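Local coordinates for flagellar motor switch protein FliG (Thermotoga maritima, PDB 5TDY), which is the FliG subunit, here its N-terminal domain, of the flagellar motor switch complex, which probably sets the direction of flagellar rotation in response to chemotaxis proteins, at residues D32-T35 and V36-V40; E53-Q56 and V57-F61. All coordinates share one frame; numbering follows the deposited sequence.

Contact 1: residues D32-T35 and V36-V40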
# COMPACT_ATOMS: atom_id res chain seq x y z
N ASP B 32 8.39 -18.41 4.60
CA ASP B 32 8.88 -19.77 4.44
C ASP B 32 8.69 -20.25 3.00
O ASP B 32 8.00 -19.63 2.19
CB ASP B 32 8.21 -20.72 5.43
CG ASP B 32 6.71 -20.69 5.35
OD1 ASP B 32 6.16 -20.93 4.26
OD2 ASP B 32 6.07 -20.43 6.39
N GLU B 33 9.32 -21.39 2.72
CA GLU B 33 9.38 -21.94 1.37
C GLU B 33 7.99 -22.20 0.80
O GLU B 33 7.71 -21.84 -0.36
CB GLU B 33 10.20 -23.23 1.38
CG GLU B 33 11.71 -23.07 1.68
CD GLU B 33 12.06 -22.30 2.98
OE1 GLU B 33 12.96 -21.44 2.93
OE2 GLU B 33 11.44 -22.56 4.04
N GLU B 34 7.09 -22.79 1.59
CA GLU B 34 5.77 -23.15 1.08
C GLU B 34 4.92 -21.91 0.81
O GLU B 34 4.15 -21.88 -0.16
CB GLU B 34 5.05 -24.09 2.04
CG GLU B 34 3.53 -24.14 1.89
CD GLU B 34 3.02 -24.96 0.69
OE1 GLU B 34 2.01 -25.68 0.87
OE2 GLU B 34 3.60 -24.88 -0.43
N THR B 35 5.01 -20.89 1.67
CA THR B 35 4.31 -19.64 1.41
C THR B 35 4.78 -19.02 0.10
O THR B 35 3.97 -18.58 -0.73
CB THR B 35 4.54 -18.67 2.57
OG1 THR B 35 4.13 -19.28 3.80
CG2 THR B 35 3.77 -17.38 2.36
N VAL B 36 6.10 -18.98 -0.09
CA VAL B 36 6.68 -18.38 -1.29
C VAL B 36 6.17 -19.07 -2.55
O VAL B 36 5.91 -18.42 -3.56
CB VAL B 36 8.22 -18.41 -1.19
CG1 VAL B 36 8.88 -17.94 -2.51
CG2 VAL B 36 8.69 -17.54 -0.02
N GLU B 37 6.01 -20.40 -2.49
CA GLU B 37 5.58 -21.13 -3.68
C GLU B 37 4.14 -20.78 -4.05
O GLU B 37 3.81 -20.66 -5.23
CB GLU B 37 5.73 -22.64 -3.47
CG GLU B 37 7.14 -23.16 -3.60
CD GLU B 37 7.54 -23.39 -5.04
OE1 GLU B 37 6.79 -24.09 -5.76
OE2 GLU B 37 8.59 -22.86 -5.46
N GLN B 38 3.29 -20.62 -3.05
CA GLN B 38 1.91 -20.24 -3.33
C GLN B 38 1.84 -18.81 -3.83
O GLN B 38 1.03 -18.49 -4.71
CB GLN B 38 1.05 -20.44 -2.09
CG GLN B 38 0.77 -21.90 -1.79
CD GLN B 38 0.20 -22.12 -0.40
OE1 GLN B 38 0.86 -22.68 0.46
NE2 GLN B 38 -1.03 -21.66 -0.18
N LEU B 39 2.69 -17.93 -3.30
CA LEU B 39 2.67 -16.54 -3.72
C LEU B 39 3.16 -16.40 -5.16
O LEU B 39 2.59 -15.63 -5.93
CB LEU B 39 3.53 -15.71 -2.79
CG LEU B 39 2.95 -15.14 -1.49
CD1 LEU B 39 4.10 -14.49 -0.72
CD2 LEU B 39 1.85 -14.11 -1.79
N VAL B 40 4.21 -17.14 -5.55
CA VAL B 40 4.70 -17.03 -6.92
C VAL B 40 3.65 -17.54 -7.89
O VAL B 40 3.56 -17.05 -9.02
CB VAL B 40 6.06 -17.75 -7.14
CG1 VAL B 40 7.17 -17.13 -6.27
CG2 VAL B 40 5.97 -19.23 -6.88
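T35 and V36 carry most of this local contact, and each is tied back to D32. The carbonyl O of T35 accepts from L39 N at 2.9 Å, one turn further on. Beside this bond the methyl CG2 of T35 faces CD1 of L39 at 4.2 Å, a loose apolar touch. With OG1 of T35 lying beside its own backbone N (chi1 -56°), both groups can reach the same oxygen, D32 OD1. OG1 donates to it at 2.7 Å, coming from above the carboxylate plane. T35 N donates to it at 2.8 Å, nearly in line with the C-O bond. D32 is thus the N-cap of helix 33-44, and its carboxylate is fixed by two bonds to one residue. The negative charge at this end probably suits the helix dipole. V36 N closes the first turn on D32 O at 3.0 Å, a fairly straight bond. V36 CG2 sits against that oxygen, 3.1 Å from D32 O. On the outer side, E34 bends at chi2 (77°) so that its carboxylate comes back toward the side chain of Q38. The backbone of this pair is joined by Q38 N to E34 O, a longer bond of 3.3 Å. L39 points into the domain, against A12 and L16 of helix 8-19, while T35 also packs on an aromatic side chain of the partner protein.

Contact 2: residues E53-Q56 and V57-F61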
# COMPACT_ATOMS: atom_id res chain seq x y z
N GLU B 53 -7.08 -0.89 -8.62
CA GLU B 53 -6.59 -1.98 -7.79
C GLU B 53 -5.29 -1.59 -7.11
O GLU B 53 -5.15 -1.68 -5.89
CB GLU B 53 -6.39 -3.24 -8.63
CG GLU B 53 -7.42 -4.33 -8.41
CD GLU B 53 -7.28 -5.47 -9.41
OE1 GLU B 53 -7.99 -6.48 -9.24
OE2 GLU B 53 -6.47 -5.35 -10.37
N LYS B 54 -4.33 -1.12 -7.91
CA LYS B 54 -3.01 -0.79 -7.39
C LYS B 54 -3.09 0.27 -6.30
O LYS B 54 -2.48 0.12 -5.23
CB LYS B 54 -2.12 -0.30 -8.54
CG LYS B 54 -0.66 -0.22 -8.23
CD LYS B 54 0.12 -0.25 -9.55
CE LYS B 54 1.62 -0.33 -9.31
NZ LYS B 54 2.41 -0.31 -10.57
N LYS B 55 -3.84 1.34 -6.55
CA LYS B 55 -4.00 2.41 -5.58
C LYS B 55 -4.72 1.92 -4.32
O LYS B 55 -4.33 2.29 -3.20
CB LYS B 55 -4.77 3.56 -6.23
CG LYS B 55 -4.83 4.86 -5.44
CD LYS B 55 -5.70 5.87 -6.20
CE LYS B 55 -6.48 6.82 -5.25
NZ LYS B 55 -7.42 6.14 -4.32
N GLN B 56 -5.76 1.10 -4.48
CA GLN B 56 -6.46 0.54 -3.32
C GLN B 56 -5.53 -0.31 -2.47
O GLN B 56 -5.51 -0.19 -1.23
CB GLN B 56 -7.65 -0.30 -3.76
CG GLN B 56 -8.89 0.46 -4.19
CD GLN B 56 -9.97 -0.47 -4.70
OE1 GLN B 56 -10.41 -0.36 -5.85
NE2 GLN B 56 -10.41 -1.40 -3.86
N VAL B 57 -4.78 -1.21 -3.10
CA VAL B 57 -3.88 -2.07 -2.34
C VAL B 57 -2.84 -1.24 -1.61
O VAL B 57 -2.58 -1.45 -0.42
CB VAL B 57 -3.23 -3.12 -3.27
CG1 VAL B 57 -2.11 -3.86 -2.54
CG2 VAL B 57 -4.27 -4.08 -3.79
N LEU B 58 -2.28 -0.24 -2.29
CA LEU B 58 -1.24 0.57 -1.66
C LEU B 58 -1.79 1.36 -0.47
O LEU B 58 -1.13 1.47 0.56
CB LEU B 58 -0.62 1.50 -2.70
CG LEU B 58 0.27 0.77 -3.71
CD1 LEU B 58 0.84 1.75 -4.74
CD2 LEU B 58 1.39 0.01 -3.02
N GLU B 59 -3.02 1.88 -0.60
CA GLU B 59 -3.61 2.65 0.50
C GLU B 59 -3.85 1.78 1.74
O GLU B 59 -3.54 2.20 2.86
CB GLU B 59 -4.93 3.29 0.05
CG GLU B 59 -4.68 4.57 -0.71
CD GLU B 59 -5.79 4.90 -1.65
OE1 GLU B 59 -5.62 5.86 -2.43
OE2 GLU B 59 -6.84 4.22 -1.60
N GLU B 60 -4.42 0.59 1.54
CA GLU B 60 -4.62 -0.32 2.67
C GLU B 60 -3.29 -0.76 3.26
O GLU B 60 -3.14 -0.81 4.49
CB GLU B 60 -5.45 -1.53 2.22
CG GLU B 60 -5.82 -2.44 3.41
CD GLU B 60 -6.59 -3.71 3.03
OE1 GLU B 60 -7.14 -3.82 1.92
OE2 GLU B 60 -6.64 -4.62 3.88
N PHE B 61 -2.31 -1.08 2.41
CA PHE B 61 -1.00 -1.49 2.92
C PHE B 61 -0.41 -0.44 3.85
O PHE B 61 0.13 -0.77 4.92
CB PHE B 61 -0.01 -1.73 1.79
CG PHE B 61 1.40 -1.82 2.29
CD1 PHE B 61 1.84 -2.97 2.93
CD2 PHE B 61 2.25 -0.73 2.22
CE1 PHE B 61 3.15 -3.05 3.46
CE2 PHE B 61 3.54 -0.79 2.74
CZ PHE B 61 3.99 -1.95 3.35
O HOH W 1 -9.12 4.14 -3.89
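The carboxylate of E59 is the flat group that meets K55. The backbone O and the methylene CG of K55 lie on one face of it, while K55 NZ stays close to its plane. K55 NZ meets E59 OE1 at 2.6 Å, and OE1 takes the bond on its syn lone pair, the side of OE2. This is a short salt bridge with a hydrogen bond in it. A water spans the pair: it accepts from K55 NZ at 2.7 Å and donates to E59 OE2 at 3.2 Å. OE1 is held by the lysine and OE2 by the water. The K55 chain leaves with CG anti to N, then bends at chi3 and again at chi4 (-61°), which brings the ammonium round to OE1. K55 CG and K55 CE lie 3.3 and 3.1 Å from E59 OE1. This is an i to i+4 salt bridge on helix 51-66, set above the backbone bond from E59 N to K55 O at 2.9 Å. With an alanine here in place of K55, the E59 carboxylate would probably lose its charge partner and be free to turn, and the bridging water would lose one of its two holds. On the flank turned to helix 8-19, V57 N bonds to E53 O at 2.9 Å, and the V57 methyl CG2 rests against that oxygen. V57 and L58 pack on V14 and L15 of that helix. Two acids are paired with it: E53 OE1 with R10, and E60 OE1 with K11. E60 OE2 bonds to an aromatic side chain of another protein chain. Q56 NE2 donates to K4 O.

In the fold
Contacts 1 and 2 lie on successive helices of the FliG N-terminal domain, 33-44 and 51-66. Their centres are about 22 Å apart and their nearest atoms about 11 Å, so they do not touch. Helix 8-19 lies between them and is packed on by L39 of contact 1 and by V57, L58 and F61 of contact 2. Contact 1 is peripheral, its centre about 21 Å from the centre of the chain; the centre of contact 2 is about 3 Å from it. One is at a helix start, the other within a helix. Both also meet the partner protein, contact 1 through T35, Q38 and L39, and contact 2 through residues that include E60 and F61.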